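Local coordinates for protein integral membrane indolylacetylinositol arabinosyltransferase EmbB (Mycolicibacterium smegmatis MC2 155, PDB 7BVC) that probably transfers arabinose units onto the growing arabinan of mycobacterial cell-wall arabinogalactan and binds the antituberculosis drug ethambutol, at residues A281-D286 with G387-G392; I275-G280 with A332-R337. All blocks are in the same frame, centred on the assembly; numbering follows the deposited sequence.

Contact 1 (A281-D286 with G387-G392); sequences ANSSDD and GLRPEG. With 95E (Ethambutol), chain I.
A nearly coplanar carboxylate–guanidinium pair, D285 with R389, sits at the wall of the ethambutol pocket, and the carboxylate also borders the drug. The two side chains run side by side in the same direction, and their flat ends are turned only 7° apart. R389 NH1 meets D285 OD2 at 2.8 Å on the anti side of the carboxylate, in a hydrogen-bonded salt bridge whose N-H...O angle of 130° is far from straight. Bends at chi2 and chi3 fold the arginine back so that its end reaches the aspartate, with CD lying 3.7 Å from D285 CB. A second, weaker salt bridge ties R389 NH2 to E391 OE2, making a three-residue charge network that should limit rotation of the guanidinium. D285 and R389 belong to the ethambutol site in the membrane domain of this emb-family enzyme, which belongs to the GT-C clan; C5 of the drug lies 3.8 Å from R389 CD, while W972 from the C-terminal part of the chain also touches D285. Farther from the ligand, D286 OD1 accepts L388 N at 3.2 Å, the donor standing well above the carboxylate plane although the N-H points almost straight at it (160°). The two loops approach each other closely at G387, whose CA is 3.8 Å from S283 CB.

Contact 2 (I275-G280 with A332-R337); sequences IWYVIG and ASIWIR
The C-terminal end of helix 264-279, a predicted transmembrane helix, is joined here to the turn that precedes helix 342-355, through a cation-pi stack between Y277 and R337. The guanidinium lies over one face of the tyrosine ring, off-centre and toward the rim, with R337 CZ 4.6 Å from the ring centroid and the two planes 28° apart. The two side chains slide past each other in opposite directions, which sets R337 NH2 above the rim of the ring, 3.6 Å from Y277 CD1. From there it also donates to Y277 O at 2.6 Å, with the acceptor close to the guanidinium plane. One arginine thus engages both the ring and the carbonyl of Y277. With CG anti to the backbone N (chi1 176°), the far end of the ring reaches the 332-337 segment, where I334 O lies near the ring plane at the hydroxyl edge; the two oxygens are modelled too close together for their bond to be more than doubtful. The I334 side chain crosses the tyrosine at about a right angle and sets its CD1 3.7 Å from Y277 CE2; V278 CG2 makes a looser apolar contact with the same methyl. N386 bonds to both segments, its ND2 to W276 O and its O accepting R337 NE, while on helix 264-279 the neighbouring W276 packs against M703 and M706 of helix 690-712.

Overall arrangement
Contacts 1 and 2 lie about 11 Å apart between centres, and their segments alternate along the chain: residues 281-286 directly continue 275-280. Contact 1 is the more buried, about 10 Å from the chain centre, and joins two loops beside the drug pocket; contact 2, about 19 Å out and partly buried, joins a helix end to a turn. Their chemistry differs accordingly. In contact 1 an arginine is paired with acidic side chains, whereas in contact 2 the arginine is met by an aromatic face and a backbone carbonyl. The two also touch directly, with L388 CD2 3.4 Å from I336 O and G387 O 3.8 Å from R337 CG.

Contact 1 (A281-D286 with G387-G392)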
ATOM      1  N   ALA B 281      -4.414 -17.585 -20.681  1.00 47.11           N
ATOM      2  CA  ALA B 281      -3.308 -16.858 -20.081  1.00 47.11           C
ATOM      3  C   ALA B 281      -2.449 -17.792 -19.233  1.00 47.11           C
ATOM      4  O   ALA B 281      -2.763 -18.968 -19.034  1.00 47.11           O
ATOM      5  CB  ALA B 281      -3.831 -15.703 -19.231  1.00 47.11           C
ATOM      6  N   ASN B 282      -1.350 -17.249 -18.726  1.00 50.43           N
ATOM      7  CA  ASN B 282      -0.427 -17.968 -17.861  1.00 50.43           C
ATOM      8  C   ASN B 282      -0.251 -17.203 -16.555  1.00 50.43           C
ATOM      9  O   ASN B 282      -0.760 -16.094 -16.382  1.00 50.43           O
ATOM     10  CB  ASN B 282       0.920 -18.177 -18.556  1.00 50.43           C
ATOM     11  CG  ASN B 282       0.799 -18.988 -19.825  1.00 50.43           C
ATOM     12  OD1 ASN B 282      -0.114 -19.797 -19.975  1.00 50.43           O
ATOM     13  ND2 ASN B 282       1.728 -18.780 -20.749  1.00 50.43           N
ATOM     14  N   SER B 283       0.486 -17.806 -15.628  1.00 53.86           N
ATOM     15  CA  SER B 283       0.778 -17.170 -14.351  1.00 53.86           C
ATOM     16  C   SER B 283       1.880 -16.131 -14.546  1.00 53.86           C
ATOM     17  O   SER B 283       2.325 -15.863 -15.664  1.00 53.86           O
ATOM     18  CB  SER B 283       1.158 -18.219 -13.309  1.00 53.86           C
ATOM     19  OG  SER B 283       0.068 -19.079 -13.025  1.00 53.86           O
ATOM     20  N   SER B 284       2.337 -15.535 -13.448  1.00 56.27           N
ATOM     21  CA  SER B 284       3.425 -14.567 -13.497  1.00 56.27           C
ATOM     22  C   SER B 284       4.792 -15.187 -13.256  1.00 56.27           C
ATOM     23  O   SER B 284       5.775 -14.741 -13.855  1.00 56.27           O
ATOM     24  CB  SER B 284       3.191 -13.455 -12.470  1.00 56.27           C
ATOM     25  OG  SER B 284       3.241 -13.961 -11.150  1.00 56.27           O
ATOM     26  N   ASP B 285       4.884 -16.198 -12.398  1.00 57.76           N
ATOM     27  CA  ASP B 285       6.155 -16.853 -12.096  1.00 57.76           C
ATOM     28  C   ASP B 285       6.322 -18.130 -12.920  1.00 57.76           C
ATOM     29  O   ASP B 285       6.482 -19.228 -12.391  1.00 57.76           O
ATOM     30  CB  ASP B 285       6.249 -17.142 -10.602  1.00 57.76           C
ATOM     31  CG  ASP B 285       6.363 -15.883  -9.779  1.00 57.76           C
ATOM     32  OD1 ASP B 285       6.911 -14.886 -10.290  1.00 57.76           O
ATOM     33  OD2 ASP B 285       5.904 -15.886  -8.622  1.00 57.76           O
ATOM     34  N   ASP B 286       6.280 -17.973 -14.239  1.00 54.57           N
ATOM     35  CA  ASP B 286       6.573 -19.068 -15.154  1.00 54.57           C
ATOM     36  C   ASP B 286       8.009 -19.044 -15.649  1.00 54.57           C
ATOM     37  O   ASP B 286       8.678 -20.081 -15.652  1.00 54.57           O
ATOM     38  CB  ASP B 286       5.629 -19.030 -16.356  1.00 54.57           C
ATOM     39  CG  ASP B 286       4.185 -19.224 -15.969  1.00 54.57           C
ATOM     40  OD1 ASP B 286       3.881 -19.169 -14.760  1.00 54.57           O
ATOM     41  OD2 ASP B 286       3.357 -19.442 -16.875  1.00 54.57           O
ATOM     42  N   GLY B 387      -0.343 -21.567 -15.253  1.00 50.26           N
ATOM     43  CA  GLY B 387       1.077 -21.355 -15.469  1.00 50.26           C
ATOM     44  C   GLY B 387       1.907 -22.505 -14.943  1.00 50.26           C
ATOM     45  O   GLY B 387       1.578 -23.677 -15.143  1.00 50.26           O
ATOM     46  N   LEU B 388       3.002 -22.165 -14.264  1.00 51.00           N
ATOM     47  CA  LEU B 388       3.858 -23.154 -13.629  1.00 51.00           C
ATOM     48  C   LEU B 388       3.873 -23.049 -12.112  1.00 51.00           C
ATOM     49  O   LEU B 388       4.516 -23.877 -11.459  1.00 51.00           O
ATOM     50  CB  LEU B 388       5.293 -23.040 -14.161  1.00 51.00           C
ATOM     51  CG  LEU B 388       5.523 -23.583 -15.572  1.00 51.00           C
ATOM     52  CD1 LEU B 388       6.908 -23.224 -16.069  1.00 51.00           C
ATOM     53  CD2 LEU B 388       5.321 -25.085 -15.597  1.00 51.00           C
ATOM     54  N   ARG B 389       3.199 -22.056 -11.539  1.00 57.60           N
ATOM     55  CA  ARG B 389       3.069 -21.984 -10.092  1.00 57.60           C
ATOM     56  C   ARG B 389       2.366 -23.237  -9.576  1.00 57.60           C
ATOM     57  O   ARG B 389       1.375 -23.682 -10.165  1.00 57.60           O
ATOM     58  CB  ARG B 389       2.284 -20.736  -9.686  1.00 57.60           C
ATOM     59  CG  ARG B 389       3.082 -19.449  -9.749  1.00 57.60           C
ATOM     60  CD  ARG B 389       4.085 -19.372  -8.616  1.00 57.60           C
ATOM     61  NE  ARG B 389       3.434 -19.266  -7.315  1.00 57.60           N
ATOM     62  CZ  ARG B 389       3.380 -18.151  -6.596  1.00 57.60           C
ATOM     63  NH1 ARG B 389       3.939 -17.038  -7.052  1.00 57.60           N
ATOM     64  NH2 ARG B 389       2.766 -18.144  -5.422  1.00 57.60           N
ATOM     65  N   PRO B 390       2.845 -23.829  -8.480  1.00 56.16           N
ATOM     66  CA  PRO B 390       2.295 -25.095  -7.986  1.00 56.16           C
ATOM     67  C   PRO B 390       1.097 -24.919  -7.055  1.00 56.16           C
ATOM     68  O   PRO B 390       1.092 -25.398  -5.918  1.00 56.16           O
ATOM     69  CB  PRO B 390       3.488 -25.715  -7.255  1.00 56.16           C
ATOM     70  CG  PRO B 390       4.215 -24.533  -6.711  1.00 56.16           C
ATOM     71  CD  PRO B 390       4.003 -23.391  -7.682  1.00 56.16           C
ATOM     72  N   GLU B 391       0.065 -24.226  -7.533  1.00 55.11           N
ATOM     73  CA  GLU B 391      -1.165 -24.087  -6.766  1.00 55.11           C
ATOM     74  C   GLU B 391      -2.187 -25.160  -7.107  1.00 55.11           C
ATOM     75  O   GLU B 391      -2.888 -25.649  -6.212  1.00 55.11           O
ATOM     76  CB  GLU B 391      -1.782 -22.705  -6.997  1.00 55.11           C
ATOM     77  CG  GLU B 391      -0.815 -21.552  -6.803  1.00 55.11           C
ATOM     78  CD  GLU B 391      -0.371 -21.394  -5.365  1.00 55.11           C
ATOM     79  OE1 GLU B 391      -1.134 -21.789  -4.459  1.00 55.11           O
ATOM     80  OE2 GLU B 391       0.742 -20.874  -5.136  1.00 55.11           O
ATOM     81  N   GLY B 392      -2.282 -25.543  -8.381  1.00 52.52           N
ATOM     82  CA  GLY B 392      -3.187 -26.616  -8.752  1.00 52.52           C
ATOM     83  C   GLY B 392      -2.786 -27.945  -8.142  1.00 52.52           C
ATOM     84  O   GLY B 392      -3.639 -28.742  -7.750  1.00 52.52           O
TER
HETATM   85  C2  95E I1203      10.675 -18.424  -5.525  1.00 52.87           C
HETATM   86  O12 95E I1203       5.517 -12.037  -7.552  1.00 52.87           O
HETATM   87  C11 95E I1203       6.231 -13.216  -7.303  1.00 52.87           C
HETATM   88  C10 95E I1203       7.629 -12.859  -6.813  1.00 52.87           C
HETATM   89  C13 95E I1203       8.202 -11.733  -7.658  1.00 52.87           C
HETATM   90  C14 95E I1203       8.249 -10.405  -6.919  1.00 52.87           C
HETATM   91  N9  95E I1203       8.495 -14.011  -6.957  1.00 52.87           N
HETATM   92  C8  95E I1203       7.961 -15.113  -6.183  1.00 52.87           C
HETATM   93  C7  95E I1203       9.046 -16.139  -5.879  1.00 52.87           C
HETATM   94  N6  95E I1203       8.782 -17.350  -6.632  1.00 52.87           N
HETATM   95  C3  95E I1203       9.202 -18.520  -5.888  1.00 52.87           C
HETATM   96  O1  95E I1203      11.095 -19.696  -5.127  1.00 52.87           O
HETATM   97  C4  95E I1203       8.987 -19.758  -6.750  1.00 52.87           C
HETATM   98  C5  95E I1203       7.547 -19.886  -7.249  1.00 52.87           C

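Contact 2 (I275-G280 with A332-R337)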
ATOM      1  N   ILE B 275      -9.192 -26.081 -24.092  1.00 44.33           N
ATOM      2  CA  ILE B 275      -8.901 -24.993 -25.016  1.00 44.33           C
ATOM      3  C   ILE B 275      -8.385 -23.750 -24.303  1.00 44.33           C
ATOM      4  O   ILE B 275      -7.671 -22.951 -24.931  1.00 44.33           O
ATOM      5  CB  ILE B 275     -10.128 -24.647 -25.887  1.00 44.33           C
ATOM      6  CG1 ILE B 275     -11.147 -23.822 -25.108  1.00 44.33           C
ATOM      7  CG2 ILE B 275     -10.777 -25.915 -26.417  1.00 44.33           C
ATOM      8  CD1 ILE B 275     -12.372 -23.481 -25.919  1.00 44.33           C
ATOM      9  N   TRP B 276      -8.713 -23.560 -23.024  1.00 42.74           N
ATOM     10  CA  TRP B 276      -8.003 -22.578 -22.216  1.00 42.74           C
ATOM     11  C   TRP B 276      -6.564 -22.998 -21.966  1.00 42.74           C
ATOM     12  O   TRP B 276      -5.716 -22.142 -21.702  1.00 42.74           O
ATOM     13  CB  TRP B 276      -8.727 -22.374 -20.886  1.00 42.74           C
ATOM     14  CG  TRP B 276      -8.085 -21.358 -20.005  1.00 42.74           C
ATOM     15  CD1 TRP B 276      -7.214 -21.594 -18.984  1.00 42.74           C
ATOM     16  CD2 TRP B 276      -8.267 -19.940 -20.059  1.00 42.74           C
ATOM     17  NE1 TRP B 276      -6.839 -20.410 -18.400  1.00 42.74           N
ATOM     18  CE2 TRP B 276      -7.472 -19.380 -19.043  1.00 42.74           C
ATOM     19  CE3 TRP B 276      -9.024 -19.092 -20.869  1.00 42.74           C
ATOM     20  CZ2 TRP B 276      -7.414 -18.011 -18.813  1.00 42.74           C
ATOM     21  CZ3 TRP B 276      -8.964 -17.737 -20.639  1.00 42.74           C
ATOM     22  CH2 TRP B 276      -8.166 -17.207 -19.621  1.00 42.74           C
ATOM     23  N   TYR B 277      -6.273 -24.297 -22.039  1.00 43.73           N
ATOM     24  CA  TYR B 277      -4.892 -24.753 -21.948  1.00 43.73           C
ATOM     25  C   TYR B 277      -4.070 -24.292 -23.144  1.00 43.73           C
ATOM     26  O   TYR B 277      -2.845 -24.168 -23.042  1.00 43.73           O
ATOM     27  CB  TYR B 277      -4.861 -26.275 -21.829  1.00 43.73           C
ATOM     28  CG  TYR B 277      -3.476 -26.873 -21.813  1.00 43.73           C
ATOM     29  CD1 TYR B 277      -2.671 -26.778 -20.688  1.00 43.73           C
ATOM     30  CD2 TYR B 277      -2.976 -27.539 -22.921  1.00 43.73           C
ATOM     31  CE1 TYR B 277      -1.409 -27.321 -20.671  1.00 43.73           C
ATOM     32  CE2 TYR B 277      -1.713 -28.087 -22.911  1.00 43.73           C
ATOM     33  CZ  TYR B 277      -0.934 -27.975 -21.783  1.00 43.73           C
ATOM     34  OH  TYR B 277       0.325 -28.522 -21.771  1.00 43.73           O
ATOM     35  N   VAL B 278      -4.718 -24.024 -24.271  1.00 41.90           N
ATOM     36  CA  VAL B 278      -4.035 -23.623 -25.497  1.00 41.90           C
ATOM     37  C   VAL B 278      -4.044 -22.112 -25.681  1.00 41.90           C
ATOM     38  O   VAL B 278      -2.997 -21.503 -25.899  1.00 41.90           O
ATOM     39  CB  VAL B 278      -4.663 -24.337 -26.714  1.00 41.90           C
ATOM     40  CG1 VAL B 278      -3.923 -23.961 -27.982  1.00 41.90           C
ATOM     41  CG2 VAL B 278      -4.645 -25.839 -26.511  1.00 41.90           C
ATOM     42  N   ILE B 279      -5.219 -21.482 -25.596  1.00 42.68           N
ATOM     43  CA  ILE B 279      -5.339 -20.054 -25.871  1.00 42.68           C
ATOM     44  C   ILE B 279      -5.347 -19.207 -24.608  1.00 42.68           C
ATOM     45  O   ILE B 279      -5.357 -17.973 -24.705  1.00 42.68           O
ATOM     46  CB  ILE B 279      -6.602 -19.751 -26.701  1.00 42.68           C
ATOM     47  CG1 ILE B 279      -7.839 -19.754 -25.803  1.00 42.68           C
ATOM     48  CG2 ILE B 279      -6.753 -20.754 -27.830  1.00 42.68           C
ATOM     49  CD1 ILE B 279      -9.101 -19.325 -26.503  1.00 42.68           C
ATOM     50  N   GLY B 280      -5.329 -19.822 -23.432  1.00 44.16           N
ATOM     51  CA  GLY B 280      -5.506 -19.074 -22.206  1.00 44.16           C
ATOM     52  C   GLY B 280      -4.239 -18.409 -21.710  1.00 44.16           C
ATOM     53  O   GLY B 280      -3.141 -18.621 -22.220  1.00 44.16           O
ATOM     54  N   ALA B 332       9.092 -26.393 -24.524  1.00 45.01           N
ATOM     55  CA  ALA B 332       8.007 -25.624 -25.115  1.00 45.01           C
ATOM     56  C   ALA B 332       6.918 -25.366 -24.082  1.00 45.01           C
ATOM     57  O   ALA B 332       6.723 -26.143 -23.144  1.00 45.01           O
ATOM     58  CB  ALA B 332       7.428 -26.361 -26.319  1.00 45.01           C
ATOM     59  N   SER B 333       6.205 -24.252 -24.258  1.00 44.76           N
ATOM     60  CA  SER B 333       5.162 -23.875 -23.312  1.00 44.76           C
ATOM     61  C   SER B 333       3.981 -24.833 -23.330  1.00 44.76           C
ATOM     62  O   SER B 333       3.267 -24.933 -22.328  1.00 44.76           O
ATOM     63  CB  SER B 333       4.678 -22.455 -23.606  1.00 44.76           C
ATOM     64  OG  SER B 333       3.634 -22.080 -22.726  1.00 44.76           O
ATOM     65  N   ILE B 334       3.758 -25.538 -24.439  1.00 43.40           N
ATOM     66  CA  ILE B 334       2.618 -26.443 -24.528  1.00 43.40           C
ATOM     67  C   ILE B 334       2.905 -27.795 -23.888  1.00 43.40           C
ATOM     68  O   ILE B 334       1.966 -28.511 -23.522  1.00 43.40           O
ATOM     69  CB  ILE B 334       2.197 -26.611 -26.000  1.00 43.40           C
ATOM     70  CG1 ILE B 334       0.813 -27.251 -26.104  1.00 43.40           C
ATOM     71  CG2 ILE B 334       3.228 -27.421 -26.768  1.00 43.40           C
ATOM     72  CD1 ILE B 334      -0.320 -26.306 -25.785  1.00 43.40           C
ATOM     73  N   TRP B 335       4.175 -28.156 -23.722  1.00 43.81           N
ATOM     74  CA  TRP B 335       4.563 -29.450 -23.176  1.00 43.81           C
ATOM     75  C   TRP B 335       4.927 -29.392 -21.699  1.00 43.81           C
ATOM     76  O   TRP B 335       4.668 -30.349 -20.966  1.00 43.81           O
ATOM     77  CB  TRP B 335       5.744 -30.017 -23.970  1.00 43.81           C
ATOM     78  CG  TRP B 335       6.623 -30.937 -23.184  1.00 43.81           C
ATOM     79  CD1 TRP B 335       7.828 -30.637 -22.626  1.00 43.81           C
ATOM     80  CD2 TRP B 335       6.368 -32.311 -22.872  1.00 43.81           C
ATOM     81  NE1 TRP B 335       8.339 -31.736 -21.983  1.00 43.81           N
ATOM     82  CE2 TRP B 335       7.462 -32.777 -22.119  1.00 43.81           C
ATOM     83  CE3 TRP B 335       5.320 -33.191 -23.153  1.00 43.81           C
ATOM     84  CZ2 TRP B 335       7.538 -34.082 -21.646  1.00 43.81           C
ATOM     85  CZ3 TRP B 335       5.399 -34.486 -22.683  1.00 43.81           C
ATOM     86  CH2 TRP B 335       6.498 -34.919 -21.938  1.00 43.81           C
ATOM     87  N   ILE B 336       5.509 -28.286 -21.242  1.00 44.89           N
ATOM     88  CA  ILE B 336       6.025 -28.183 -19.883  1.00 44.89           C
ATOM     89  C   ILE B 336       4.898 -27.864 -18.906  1.00 44.89           C
ATOM     90  O   ILE B 336       5.128 -27.727 -17.700  1.00 44.89           O
ATOM     91  CB  ILE B 336       7.145 -27.127 -19.816  1.00 44.89           C
ATOM     92  CG1 ILE B 336       8.060 -27.373 -18.614  1.00 44.89           C
ATOM     93  CG2 ILE B 336       6.562 -25.724 -19.783  1.00 44.89           C
ATOM     94  CD1 ILE B 336       8.800 -28.682 -18.669  1.00 44.89           C
ATOM     95  N   ARG B 337       3.669 -27.762 -19.411  1.00 44.46           N
ATOM     96  CA  ARG B 337       2.522 -27.373 -18.597  1.00 44.46           C
ATOM     97  C   ARG B 337       1.466 -28.472 -18.503  1.00 44.46           C
ATOM     98  O   ARG B 337       0.298 -28.178 -18.240  1.00 44.46           O
ATOM     99  CB  ARG B 337       1.900 -26.091 -19.148  1.00 44.46           C
ATOM    100  CG  ARG B 337       2.520 -24.820 -18.604  1.00 44.46           C
ATOM    101  CD  ARG B 337       2.158 -23.612 -19.448  1.00 44.46           C
ATOM    102  NE  ARG B 337       0.754 -23.611 -19.847  1.00 44.46           N
ATOM    103  CZ  ARG B 337       0.337 -23.660 -21.107  1.00 44.46           C
ATOM    104  NH1 ARG B 337       1.216 -23.715 -22.094  1.00 44.46           N
ATOM    105  NH2 ARG B 337      -0.958 -23.653 -21.380  1.00 44.46           N
TER